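Side-chain contacts in protein kinase domain-containing protein (Chaetomium thermophilum, PDB 6Z3U), which probably phosphorylates serine and threonine residues of proteins, including RNA polymerase II tail repeats, as the kinase subunit of the CDK-activating complex: residues B[199-204]-B[287-292]; B[210-215]-B[277-282]; B[255-258]-B[262-265]; B[293-298]-B[346-351]; B[357-362]-B[370-375]. One frame throughout, in Å; residues are numbered along the deposited sequence.

Contact 1: B[199-204]-B[287-292]; sequences AWMGML and AELIIR
Leu289 reaches across from helix 276-291 and divides its two methyl groups between Trp200 and Met201, neighbours on helix 194-213. CD2 leans on the six-membered part of the indole, 3.8 Å from Trp200 CE3. Leu289 CD2 stands 4.0 Å from Trp200 CZ3, approaching the ring system at a slant. The other branch serves Met201: Leu289 CD1 lies 3.9 Å from Met201 SD, with Met201 CG slightly farther away. Here the two side chains run past one another in opposite senses, and the thioether is folded at both chi2 (-63°) and chi3 (-61°), which lays sulfur rather than a chain end against the leucine. The two helices correspond to the alphaE and alphaF helices at the centre of the C-terminal lobe of the protein kinase fold, and no hydrogen bond joins these parts of them. The closest pair of CA atoms, Met201 CA and Leu289 CA, is 9.1 Å apart, and the gap is spanned by apolar side chains. Leu289 contributes the largest share of the buried surface, and all three residues are buried. The indole is further enclosed by Leu180 and Leu183 of helix 180-185 and by an edge-to-face pairing with Tyr192. The hydroxyl of Tyr192 bonds to Leu289 O, while Met201 continues along the other helix to Val282 and Phe286.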
# COMPACT_ATOMS: atom_id res chain seq x y z
N ALA B 199 26.83 -2.38 12.40
CA ALA B 199 26.38 -3.21 11.29
C ALA B 199 24.87 -3.38 11.30
O ALA B 199 24.22 -3.27 10.26
CB ALA B 199 27.08 -4.56 11.33
N TRP B 200 24.30 -3.66 12.47
CA TRP B 200 22.85 -3.81 12.58
C TRP B 200 22.14 -2.50 12.26
O TRP B 200 21.21 -2.46 11.45
CB TRP B 200 22.48 -4.29 13.98
CG TRP B 200 22.81 -5.73 14.24
CD1 TRP B 200 22.78 -6.76 13.34
CD2 TRP B 200 23.23 -6.30 15.49
NE1 TRP B 200 23.15 -7.93 13.95
CE2 TRP B 200 23.43 -7.68 15.27
CE3 TRP B 200 23.45 -5.78 16.77
CZ2 TRP B 200 23.84 -8.54 16.28
CZ3 TRP B 200 23.85 -6.64 17.77
CH2 TRP B 200 24.05 -8.01 17.52
N MET B 201 22.58 -1.41 12.88
CA MET B 201 21.95 -0.12 12.65
C MET B 201 22.00 0.27 11.18
O MET B 201 21.07 0.89 10.66
CB MET B 201 22.62 0.95 13.51
CG MET B 201 22.28 0.85 14.99
SD MET B 201 20.53 1.12 15.32
CE MET B 201 20.31 2.77 14.69
N GLY B 202 23.09 -0.08 10.49
CA GLY B 202 23.16 0.18 9.05
C GLY B 202 22.06 -0.54 8.29
O GLY B 202 21.47 0.02 7.36
N MET B 203 21.77 -1.79 8.67
CA MET B 203 20.69 -2.53 8.04
C MET B 203 19.34 -1.89 8.34
O MET B 203 18.54 -1.63 7.43
CB MET B 203 20.72 -3.98 8.53
CG MET B 203 21.97 -4.72 8.08
SD MET B 203 22.21 -6.27 8.96
CE MET B 203 23.70 -6.88 8.17
N LEU B 204 19.06 -1.63 9.62
CA LEU B 204 17.80 -1.00 10.01
C LEU B 204 17.61 0.33 9.30
O LEU B 204 16.53 0.62 8.78
CB LEU B 204 17.74 -0.83 11.52
CG LEU B 204 16.59 0.00 12.08
CD1 LEU B 204 15.26 -0.53 11.58
CD2 LEU B 204 16.62 0.03 13.60
N ALA B 287 19.43 3.19 20.99
CA ALA B 287 19.75 3.33 22.41
C ALA B 287 19.63 1.99 23.12
O ALA B 287 20.46 1.67 23.98
CB ALA B 287 18.83 4.36 23.06
N GLU B 288 18.60 1.21 22.80
CA GLU B 288 18.43 -0.09 23.45
C GLU B 288 19.59 -1.03 23.13
O GLU B 288 19.97 -1.85 23.97
CB GLU B 288 17.11 -0.72 23.02
CG GLU B 288 16.87 -2.09 23.62
CD GLU B 288 15.42 -2.50 23.52
OE1 GLU B 288 15.11 -3.67 23.81
OE2 GLU B 288 14.58 -1.63 23.16
N LEU B 289 20.15 -0.94 21.92
CA LEU B 289 21.29 -1.78 21.58
C LEU B 289 22.50 -1.45 22.44
O LEU B 289 23.25 -2.34 22.85
CB LEU B 289 21.63 -1.63 20.10
CG LEU B 289 20.78 -2.48 19.15
CD1 LEU B 289 20.87 -1.94 17.73
CD2 LEU B 289 21.22 -3.93 19.20
N ILE B 290 22.70 -0.16 22.73
CA ILE B 290 23.91 0.27 23.43
C ILE B 290 23.88 -0.18 24.89
O ILE B 290 24.89 -0.64 25.43
CB ILE B 290 24.09 1.79 23.31
CG1 ILE B 290 24.38 2.17 21.85
CG2 ILE B 290 25.20 2.26 24.22
CD1 ILE B 290 24.30 3.65 21.57
N ILE B 291 22.73 -0.03 25.56
CA ILE B 291 22.61 -0.40 26.96
C ILE B 291 21.98 -1.78 27.15
O ILE B 291 21.82 -2.22 28.30
CB ILE B 291 21.82 0.66 27.75
CG1 ILE B 291 20.39 0.78 27.23
CG2 ILE B 291 22.51 2.00 27.65
CD1 ILE B 291 19.45 1.49 28.19
N ARG B 292 21.61 -2.46 26.07
CA ARG B 292 21.02 -3.81 26.14
C ARG B 292 19.82 -3.84 27.09
O ARG B 292 19.58 -4.83 27.79
CB ARG B 292 22.06 -4.85 26.56
CG ARG B 292 22.92 -5.32 25.40
CD ARG B 292 23.80 -6.50 25.76
NE ARG B 292 23.21 -7.77 25.35
CZ ARG B 292 23.91 -8.89 25.14
NH1 ARG B 292 23.28 -10.00 24.77
NH2 ARG B 292 25.23 -8.90 25.30

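Contact 2: B[210-215]-B[277-282]; sequences WCHENF and VDIWSV
Asp278, the aspartate that opens the conserved DxW sequence of the kinase alphaF helix, takes a hydrogen bond from His212 near the end of helix 194-213. His212 NE2 donates to Asp278 OD2 over 3.2 Å, and the N-H points almost straight at its acceptor, at 174°. The oxygen is met on its anti lone pair, directed away from OD1, and the donor lies in the imidazole plane. Ring and carboxylate are only 17° from coplanar. Asp278 CB also lies at the ring edge, 3.6 Å from His212 NE2, while Ile279 CD1 fills in farther round the rim, 3.6 Å from His212 CE1. Thus one edge of the imidazole has both a polar and an apolar neighbour. The carboxylate does more than hold this histidine: OD2 also accepts from His218 N and OD1 from Arg219 N, the backbone of the HRD catalytic loop, whose Asp220 is the predicted proton acceptor, about 7 Å from Asp278 between side chains. Just past His212 the helix closes in a Schellman motif, with Phe215 at positive phi and its N bonded to His212 O. Asn214 turns back as well. Its ND2 donates to Trp210 O over 2.7 Å and sits 3.1 Å above the centre of the Trp210 indole, while Asn214 N reaches the same carbonyl from the opposite face.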
# COMPACT_ATOMS: atom_id res chain seq x y z
N TRP B 210 14.37 2.82 2.90
CA TRP B 210 13.66 2.27 1.75
C TRP B 210 12.15 2.40 1.92
O TRP B 210 11.43 2.67 0.95
CB TRP B 210 14.06 0.81 1.55
CG TRP B 210 13.41 0.18 0.36
CD1 TRP B 210 12.58 -0.90 0.37
CD2 TRP B 210 13.53 0.59 -1.00
NE1 TRP B 210 12.18 -1.19 -0.91
CE2 TRP B 210 12.75 -0.29 -1.77
CE3 TRP B 210 14.23 1.62 -1.65
CZ2 TRP B 210 12.65 -0.18 -3.16
CZ3 TRP B 210 14.13 1.73 -3.02
CH2 TRP B 210 13.34 0.84 -3.76
N CYS B 211 11.65 2.22 3.14
CA CYS B 211 10.23 2.43 3.39
C CYS B 211 9.83 3.85 3.03
O CYS B 211 8.87 4.07 2.28
CB CYS B 211 9.91 2.14 4.86
SG CYS B 211 9.97 0.40 5.32
N HIS B 212 10.56 4.83 3.55
CA HIS B 212 10.21 6.22 3.29
C HIS B 212 10.48 6.60 1.84
O HIS B 212 9.76 7.43 1.27
CB HIS B 212 10.98 7.14 4.24
CG HIS B 212 10.65 6.91 5.68
ND1 HIS B 212 11.25 7.61 6.70
CD2 HIS B 212 9.77 6.06 6.27
CE1 HIS B 212 10.76 7.21 7.86
NE2 HIS B 212 9.87 6.27 7.63
N GLU B 213 11.50 6.00 1.22
CA GLU B 213 11.74 6.24 -0.20
C GLU B 213 10.53 5.85 -1.03
O GLU B 213 10.31 6.41 -2.11
CB GLU B 213 12.98 5.46 -0.66
CG GLU B 213 13.77 6.12 -1.78
CD GLU B 213 14.39 7.45 -1.37
OE1 GLU B 213 14.66 8.28 -2.26
OE2 GLU B 213 14.60 7.66 -0.16
N ASN B 214 9.74 4.89 -0.55
CA ASN B 214 8.52 4.45 -1.21
C ASN B 214 7.26 4.97 -0.52
O ASN B 214 6.18 4.41 -0.70
CB ASN B 214 8.48 2.92 -1.29
CG ASN B 214 9.56 2.36 -2.18
OD1 ASN B 214 9.33 2.11 -3.37
ND2 ASN B 214 10.75 2.18 -1.63
N PHE B 215 7.40 6.02 0.28
CA PHE B 215 6.26 6.71 0.89
C PHE B 215 5.41 5.75 1.72
O PHE B 215 4.19 5.69 1.58
CB PHE B 215 5.42 7.41 -0.18
CG PHE B 215 6.23 8.14 -1.21
CD1 PHE B 215 6.97 9.26 -0.86
CD2 PHE B 215 6.26 7.71 -2.52
CE1 PHE B 215 7.72 9.93 -1.80
CE2 PHE B 215 7.00 8.38 -3.47
CZ PHE B 215 7.73 9.49 -3.11
N VAL B 277 8.35 10.07 12.77
CA VAL B 277 7.83 9.18 13.81
C VAL B 277 8.59 7.86 13.80
O VAL B 277 8.82 7.27 14.86
CB VAL B 277 6.32 8.96 13.63
CG1 VAL B 277 5.57 10.26 13.83
CG2 VAL B 277 6.02 8.35 12.26
N ASP B 278 8.99 7.38 12.62
CA ASP B 278 9.75 6.14 12.55
C ASP B 278 11.20 6.34 12.98
O ASP B 278 11.79 5.45 13.61
CB ASP B 278 9.71 5.56 11.13
CG ASP B 278 8.43 4.79 10.85
OD1 ASP B 278 7.83 4.26 11.81
OD2 ASP B 278 8.04 4.70 9.67
N ILE B 279 11.79 7.49 12.66
CA ILE B 279 13.18 7.74 13.04
C ILE B 279 13.33 7.70 14.55
O ILE B 279 14.32 7.19 15.08
CB ILE B 279 13.66 9.08 12.45
CG1 ILE B 279 14.27 8.87 11.07
CG2 ILE B 279 14.66 9.76 13.37
CD1 ILE B 279 13.36 8.21 10.08
N TRP B 280 12.33 8.21 15.28
CA TRP B 280 12.39 8.17 16.74
C TRP B 280 12.47 6.74 17.24
O TRP B 280 13.28 6.43 18.13
CB TRP B 280 11.15 8.86 17.33
CG TRP B 280 11.09 8.79 18.82
CD1 TRP B 280 10.65 7.74 19.58
CD2 TRP B 280 11.45 9.83 19.74
NE1 TRP B 280 10.73 8.06 20.92
CE2 TRP B 280 11.22 9.33 21.04
CE3 TRP B 280 11.96 11.12 19.59
CZ2 TRP B 280 11.47 10.09 22.18
CZ3 TRP B 280 12.21 11.87 20.73
CH2 TRP B 280 11.96 11.35 22.01
N SER B 281 11.64 5.85 16.70
CA SER B 281 11.70 4.45 17.10
C SER B 281 13.07 3.86 16.82
O SER B 281 13.60 3.09 17.63
CB SER B 281 10.62 3.66 16.37
OG SER B 281 9.33 4.10 16.75
N VAL B 282 13.68 4.22 15.69
CA VAL B 282 15.04 3.78 15.41
C VAL B 282 15.98 4.29 16.50
O VAL B 282 16.84 3.55 16.99
CB VAL B 282 15.48 4.25 14.02
CG1 VAL B 282 16.98 4.08 13.85
CG2 VAL B 282 14.73 3.49 12.96

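Contact 3: B[255-258]-B[262-265]; sequences NVIT and RPPE
Arg262 runs back along the backbone of residues 256-258, meeting one carbonyl after another. Its CB lies 3.7 Å from Thr258 O. With CG anti to the backbone N (chi1 -158°), the chain continues to Val256, where CG is 3.6 Å and CD 4.0 Å from Val256 O. A bend at chi3 (-48°) then turns the guanidinium so that Ile257 O stands over one of its faces, 3.1 Å from Arg262 CZ. That carbonyl is also near NH1, but the angle is too poor for a hydrogen bond. At the tip, Arg262 NH1 comes within 4.0 Å of Asn255 OD1, and NH2 has a long, weak ion pair with Glu301. Ile257 has positive phi (69°), as the equivalent residue does in the P+1 loop of active CDKs, where its carbonyl turns away from the substrate toward this arginine. The side chain of Ile257 leaves on a different course, crossing Pro263 at about a right angle with CD1 3.4 Å from Pro263 CD. With an alanine here, CD1 would no longer fill the side of the Pro263 ring nor CG2 the Arg262 backbone, which is likely to leave a gap between the two parts of the loop. Thr258 OG1 bonds to the predicted catalytic Asp220; Ile257 rests on Leu266 of helix 264-267 and Ser281 of helix 276-291, while Pro263 packs on Trp280 of the latter.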
# COMPACT_ATOMS: atom_id res chain seq x y z
N ASN B 255 -2.51 6.33 17.67
CA ASN B 255 -2.29 5.09 18.41
C ASN B 255 -1.56 4.08 17.52
O ASN B 255 -2.13 3.10 17.03
CB ASN B 255 -3.63 4.53 18.90
CG ASN B 255 -3.47 3.34 19.83
OD1 ASN B 255 -2.43 3.17 20.46
ND2 ASN B 255 -4.51 2.52 19.92
N VAL B 256 -0.28 4.35 17.31
CA VAL B 256 0.61 3.46 16.58
C VAL B 256 1.97 3.45 17.28
O VAL B 256 2.27 4.31 18.11
CB VAL B 256 0.77 3.87 15.10
CG1 VAL B 256 -0.44 3.44 14.29
CG2 VAL B 256 0.99 5.36 14.97
N ILE B 257 2.79 2.47 16.92
CA ILE B 257 4.11 2.29 17.51
C ILE B 257 3.97 1.87 18.97
O ILE B 257 3.25 2.50 19.74
CB ILE B 257 4.96 3.57 17.41
CG1 ILE B 257 4.93 4.15 16.00
CG2 ILE B 257 6.40 3.28 17.81
CD1 ILE B 257 5.69 5.46 15.86
N THR B 258 4.67 0.80 19.35
CA THR B 258 4.68 0.38 20.74
C THR B 258 5.10 1.53 21.63
O THR B 258 5.95 2.35 21.26
CB THR B 258 5.61 -0.82 20.92
OG1 THR B 258 5.21 -1.87 20.03
CG2 THR B 258 5.55 -1.33 22.35
N ARG B 262 7.33 5.02 21.01
CA ARG B 262 6.43 6.01 20.44
C ARG B 262 7.04 7.40 20.56
O ARG B 262 7.50 7.77 21.64
CB ARG B 262 5.08 5.99 21.16
CG ARG B 262 3.93 6.56 20.36
CD ARG B 262 2.68 6.77 21.22
NE ARG B 262 2.34 5.61 22.04
CZ ARG B 262 1.72 4.52 21.60
NH1 ARG B 262 1.36 4.42 20.32
NH2 ARG B 262 1.45 3.53 22.44
N PRO B 263 7.05 8.20 19.49
CA PRO B 263 7.62 9.54 19.59
C PRO B 263 6.71 10.46 20.38
O PRO B 263 5.52 10.16 20.57
CB PRO B 263 7.73 9.99 18.12
CG PRO B 263 6.67 9.23 17.43
CD PRO B 263 6.56 7.90 18.13
N PRO B 264 7.22 11.60 20.85
CA PRO B 264 6.38 12.50 21.66
C PRO B 264 5.19 13.06 20.89
O PRO B 264 4.11 13.22 21.48
CB PRO B 264 7.35 13.60 22.10
CG PRO B 264 8.50 13.52 21.14
CD PRO B 264 8.61 12.08 20.76
N GLU B 265 5.35 13.37 19.61
CA GLU B 265 4.24 13.96 18.86
C GLU B 265 3.07 12.99 18.78
O GLU B 265 1.91 13.43 18.77
CB GLU B 265 4.71 14.38 17.46
CG GLU B 265 5.16 13.25 16.54
CD GLU B 265 6.67 13.07 16.52
OE1 GLU B 265 7.33 13.36 17.54
OE2 GLU B 265 7.20 12.64 15.47

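Contact 4: B[293-298]-B[346-351]; sequences SPFLPG and MARFGA
Phe295 and Phe349 form the tight half of this contact, a T-shaped pair in which the edge of Phe349 is directed at the face of Phe295. The ring planes stand at 87° with centroids 5.1 Å apart, and Phe349 CZ comes down off-centre, 3.6 Å from Phe295 CE1. Leu296 CD2 covers the opposite face of Phe295, 4.0 Å above the ring centre, so the phenyl is sandwiched. Its CG lies anti to the backbone N (chi1 -175°), which swings the ring out of the loop toward helix 342-349. This loop follows helix 276-291, and helix 342-349 belongs to the region between the alphaG and alphaH helices where CDKs and their CMGC relatives carry an insert. Met284 and Ile312 add to the packing on Phe295, Ala287 and Leu360 to that on Phe349. Were Phe295 an alanine, the edge of Phe349 would be likely to lose the face it abuts, with a gap beside Leu296. The looser side belongs to the exposed Arg348. Stretched from CG to NE, it brings NH2 to the rim of Phe295, 3.4 Å from Phe295 CE1 and in the ring plane, a position that is not a cation-pi stack. Arg348 NH2 also donates to a water, at 3.0 Å from its oxygen; the same water lies near Phe295 O, though doubtfully close in the model.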
# COMPACT_ATOMS: atom_id res chain seq x y z
N SER B 293 19.06 -2.75 27.11
CA SER B 293 17.79 -2.70 27.81
C SER B 293 16.99 -1.53 27.25
O SER B 293 17.57 -0.58 26.72
CB SER B 293 17.99 -2.54 29.33
OG SER B 293 18.20 -1.18 29.66
N PRO B 294 15.66 -1.58 27.35
CA PRO B 294 14.86 -0.48 26.81
C PRO B 294 15.24 0.85 27.45
O PRO B 294 15.43 0.95 28.66
CB PRO B 294 13.42 -0.88 27.15
CG PRO B 294 13.47 -2.35 27.41
CD PRO B 294 14.83 -2.62 27.98
N PHE B 295 15.37 1.88 26.61
CA PHE B 295 15.78 3.19 27.11
C PHE B 295 14.70 3.78 28.01
O PHE B 295 14.96 4.12 29.17
CB PHE B 295 16.08 4.13 25.94
CG PHE B 295 16.62 5.47 26.35
CD1 PHE B 295 17.24 5.65 27.57
CD2 PHE B 295 16.50 6.56 25.50
CE1 PHE B 295 17.74 6.88 27.94
CE2 PHE B 295 17.00 7.80 25.87
CZ PHE B 295 17.62 7.96 27.09
N LEU B 296 13.48 3.92 27.49
CA LEU B 296 12.35 4.50 28.20
C LEU B 296 11.20 3.48 28.20
O LEU B 296 10.32 3.53 27.33
CB LEU B 296 11.89 5.81 27.56
CG LEU B 296 12.98 6.82 27.25
CD1 LEU B 296 12.42 7.99 26.45
CD2 LEU B 296 13.64 7.31 28.53
N PRO B 297 11.20 2.54 29.15
CA PRO B 297 10.11 1.54 29.19
C PRO B 297 8.97 1.97 30.10
O PRO B 297 8.76 1.46 31.21
CB PRO B 297 10.85 0.30 29.71
CG PRO B 297 12.07 0.82 30.45
CD PRO B 297 12.19 2.30 30.20
N GLY B 298 8.20 2.95 29.63
CA GLY B 298 7.05 3.42 30.38
C GLY B 298 5.91 2.42 30.31
O GLY B 298 5.69 1.77 29.29
N MET B 346 26.91 11.14 26.21
CA MET B 346 28.17 10.42 26.09
C MET B 346 28.38 9.47 27.26
O MET B 346 28.93 8.38 27.09
CB MET B 346 29.33 11.42 26.00
CG MET B 346 30.50 10.94 25.17
SD MET B 346 30.13 10.81 23.41
CE MET B 346 29.81 12.53 22.99
N ALA B 347 27.95 9.87 28.46
CA ALA B 347 28.24 9.09 29.65
C ALA B 347 27.60 7.71 29.59
O ALA B 347 28.24 6.71 29.95
CB ALA B 347 27.76 9.84 30.90
N ARG B 348 26.35 7.63 29.16
CA ARG B 348 25.62 6.37 29.14
C ARG B 348 25.76 5.63 27.81
O ARG B 348 25.87 4.40 27.79
CB ARG B 348 24.14 6.62 29.44
CG ARG B 348 23.34 5.37 29.78
CD ARG B 348 21.89 5.72 30.11
NE ARG B 348 21.12 4.55 30.52
CZ ARG B 348 19.83 4.57 30.82
NH1 ARG B 348 19.21 3.46 31.18
NH2 ARG B 348 19.15 5.71 30.75
N PHE B 349 25.78 6.36 26.70
CA PHE B 349 25.80 5.76 25.37
C PHE B 349 27.15 5.92 24.68
O PHE B 349 27.25 5.72 23.47
CB PHE B 349 24.69 6.37 24.50
CG PHE B 349 23.31 6.23 25.09
CD1 PHE B 349 22.64 5.02 25.04
CD2 PHE B 349 22.69 7.31 25.69
CE1 PHE B 349 21.37 4.90 25.58
CE2 PHE B 349 21.42 7.19 26.23
CZ PHE B 349 20.76 5.98 26.18
N GLY B 350 28.20 6.25 25.44
CA GLY B 350 29.50 6.49 24.85
C GLY B 350 30.13 5.28 24.19
O GLY B 350 31.19 5.42 23.56
N ALA B 351 29.52 4.10 24.30
CA ALA B 351 30.10 2.90 23.71
C ALA B 351 30.30 3.05 22.20
O ALA B 351 31.24 2.47 21.64
CB ALA B 351 29.21 1.68 24.00
O HOH W 1 16.41 4.54 31.08

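Contact 5: B[357-362]-B[370-375]; sequences VDLLWR and KRITAR
Ile372 lies against the C-terminal part of helix 353-363, and its two branches divide the work. CG1 is anti to the backbone N (chi1 -175°), with chi2 also extended, so CD1 is carried up the helix to Leu359, 4.2 Å from Leu359 CD1; these two chains cross at nearly a right angle. CG2, set between the backbone N and the carbonyl carbon, stays low and packs 3.9 Å from Arg362 CB and 3.6 Å from Arg362 O. That same carbonyl accepts the one hydrogen bond between the segments, from Ile372 N over 3.3 Å. The N-H is nearly straight at 173°, yet it arrives from well above the carbonyl plane. Arg362 offers only its root to this interface. Its extended chain leads the guanidinium away, back along its own helix, where NE forms a salt bridge with Asp358 OD2 at 3.3 Å; the carboxylate is met from above its plane and has further partners in Lys342 and His380. Arg371 behaves similarly: CG touches Arg362 O at 3.6 Å, while a bend at chi3 (-67°) directs its head to the other side. There NE donates to Gln365 O, NH1 to Ala276 O and NH2 to Leu366 O. Next to Ile372, Thr373 N-caps helix 374-378. Arg371 NH2 also pairs with Glu265, and this is the arginine-glutamate salt bridge, between the loop after alphaH and the APE-type motif closing the activation segment, that is a hallmark of the eukaryotic protein kinase fold.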
# COMPACT_ATOMS: atom_id res chain seq x y z
N VAL B 357 27.09 8.82 19.23
CA VAL B 357 26.15 9.55 20.08
C VAL B 357 25.63 10.78 19.36
O VAL B 357 24.52 11.25 19.65
CB VAL B 357 26.82 9.91 21.42
CG1 VAL B 357 25.97 10.90 22.20
CG2 VAL B 357 27.06 8.64 22.24
N ASP B 358 26.39 11.31 18.41
CA ASP B 358 25.88 12.40 17.58
C ASP B 358 24.65 11.93 16.80
O ASP B 358 23.62 12.62 16.77
CB ASP B 358 26.97 12.89 16.63
CG ASP B 358 26.53 14.08 15.79
OD1 ASP B 358 26.36 15.17 16.36
OD2 ASP B 358 26.38 13.92 14.56
N LEU B 359 24.74 10.76 16.18
CA LEU B 359 23.61 10.21 15.45
C LEU B 359 22.44 9.92 16.38
O LEU B 359 21.29 10.28 16.09
CB LEU B 359 24.03 8.94 14.71
CG LEU B 359 22.98 8.25 13.84
CD1 LEU B 359 22.51 9.19 12.76
CD2 LEU B 359 23.52 6.96 13.25
N LEU B 360 22.71 9.27 17.51
CA LEU B 360 21.65 8.96 18.47
C LEU B 360 20.90 10.22 18.87
O LEU B 360 19.66 10.25 18.89
CB LEU B 360 22.24 8.28 19.70
CG LEU B 360 21.39 7.30 20.51
CD1 LEU B 360 21.72 7.42 22.00
CD2 LEU B 360 19.90 7.48 20.29
N TRP B 361 21.63 11.29 19.17
CA TRP B 361 21.01 12.52 19.64
C TRP B 361 20.15 13.17 18.56
O TRP B 361 19.12 13.77 18.87
CB TRP B 361 22.09 13.49 20.11
CG TRP B 361 21.60 14.83 20.52
CD1 TRP B 361 21.02 15.17 21.71
CD2 TRP B 361 21.65 16.03 19.74
NE1 TRP B 361 20.70 16.50 21.72
CE2 TRP B 361 21.08 17.06 20.52
CE3 TRP B 361 22.11 16.34 18.46
CZ2 TRP B 361 20.97 18.36 20.07
CZ3 TRP B 361 22.00 17.64 18.01
CH2 TRP B 361 21.43 18.63 18.81
N ARG B 362 20.56 13.06 17.29
CA ARG B 362 19.76 13.65 16.22
C ARG B 362 18.47 12.88 15.99
O ARG B 362 17.47 13.48 15.57
CB ARG B 362 20.57 13.72 14.93
CG ARG B 362 21.78 14.63 15.00
CD ARG B 362 22.32 14.97 13.61
NE ARG B 362 23.66 15.54 13.67
CZ ARG B 362 23.93 16.81 13.94
NH1 ARG B 362 22.95 17.66 14.20
NH2 ARG B 362 25.19 17.23 13.96
N LYS B 370 12.96 19.07 13.40
CA LYS B 370 14.42 19.09 13.51
C LYS B 370 15.00 17.71 13.74
O LYS B 370 16.22 17.59 13.95
CB LYS B 370 14.85 20.04 14.65
CG LYS B 370 14.37 19.64 16.04
CD LYS B 370 14.50 20.80 17.04
CE LYS B 370 14.09 20.39 18.46
NZ LYS B 370 15.12 19.57 19.17
N ARG B 371 14.18 16.66 13.72
CA ARG B 371 14.68 15.30 13.80
C ARG B 371 15.31 14.89 12.48
O ARG B 371 14.79 15.21 11.40
CB ARG B 371 13.54 14.35 14.16
CG ARG B 371 13.93 13.16 15.01
CD ARG B 371 12.69 12.40 15.47
NE ARG B 371 11.90 13.20 16.41
CZ ARG B 371 10.61 13.00 16.67
NH1 ARG B 371 9.94 12.03 16.06
NH2 ARG B 371 9.98 13.78 17.54
N ILE B 372 16.41 14.15 12.55
CA ILE B 372 17.10 13.74 11.34
C ILE B 372 16.20 12.80 10.53
O ILE B 372 15.34 12.10 11.08
CB ILE B 372 18.45 13.07 11.68
CG1 ILE B 372 19.23 12.75 10.40
CG2 ILE B 372 18.23 11.81 12.49
CD1 ILE B 372 20.63 12.25 10.65
N THR B 373 16.39 12.81 9.22
CA THR B 373 15.65 11.94 8.32
C THR B 373 16.45 10.67 8.04
O THR B 373 17.64 10.57 8.34
CB THR B 373 15.33 12.65 7.01
OG1 THR B 373 16.54 12.86 6.27
CG2 THR B 373 14.66 13.99 7.29
N ALA B 374 15.78 9.68 7.44
CA ALA B 374 16.45 8.42 7.15
C ALA B 374 17.56 8.61 6.12
O ALA B 374 18.65 8.03 6.26
CB ALA B 374 15.45 7.38 6.67
N ARG B 375 17.32 9.41 5.08
CA ARG B 375 18.37 9.68 4.10
C ARG B 375 19.55 10.40 4.75
O ARG B 375 20.71 10.00 4.57
CB ARG B 375 17.82 10.49 2.93
CG ARG B 375 18.89 11.24 2.15
CD ARG B 375 18.36 11.85 0.85
NE ARG B 375 18.27 10.86 -0.22
CZ ARG B 375 17.14 10.36 -0.72
NH1 ARG B 375 15.95 10.74 -0.25
NH2 ARG B 375 17.19 9.46 -1.70

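Contacts 1 and 2 join the same two helices, 194-213 and 276-291, at different levels: contact 1 is wholly apolar, contact 2 mainly polar beside the catalytic loop, and Met201 touches Val282 between them. Contact 3 lies within the activation segment, where an arginine among backbone carbonyls replaces helix packing. Contacts 4 and 5 lie farther out, also against helix 276-291, and meet through Phe349, Val357 and Leu360. Both have buried apolar centres, but contact 4 has an exposed arginine and a water on its outer side, and contact 5 a surface salt bridge. The Glu265-Arg371 pair ties contact 3 to contact 5, and Glu213-Arg375 ties contact 2 to it.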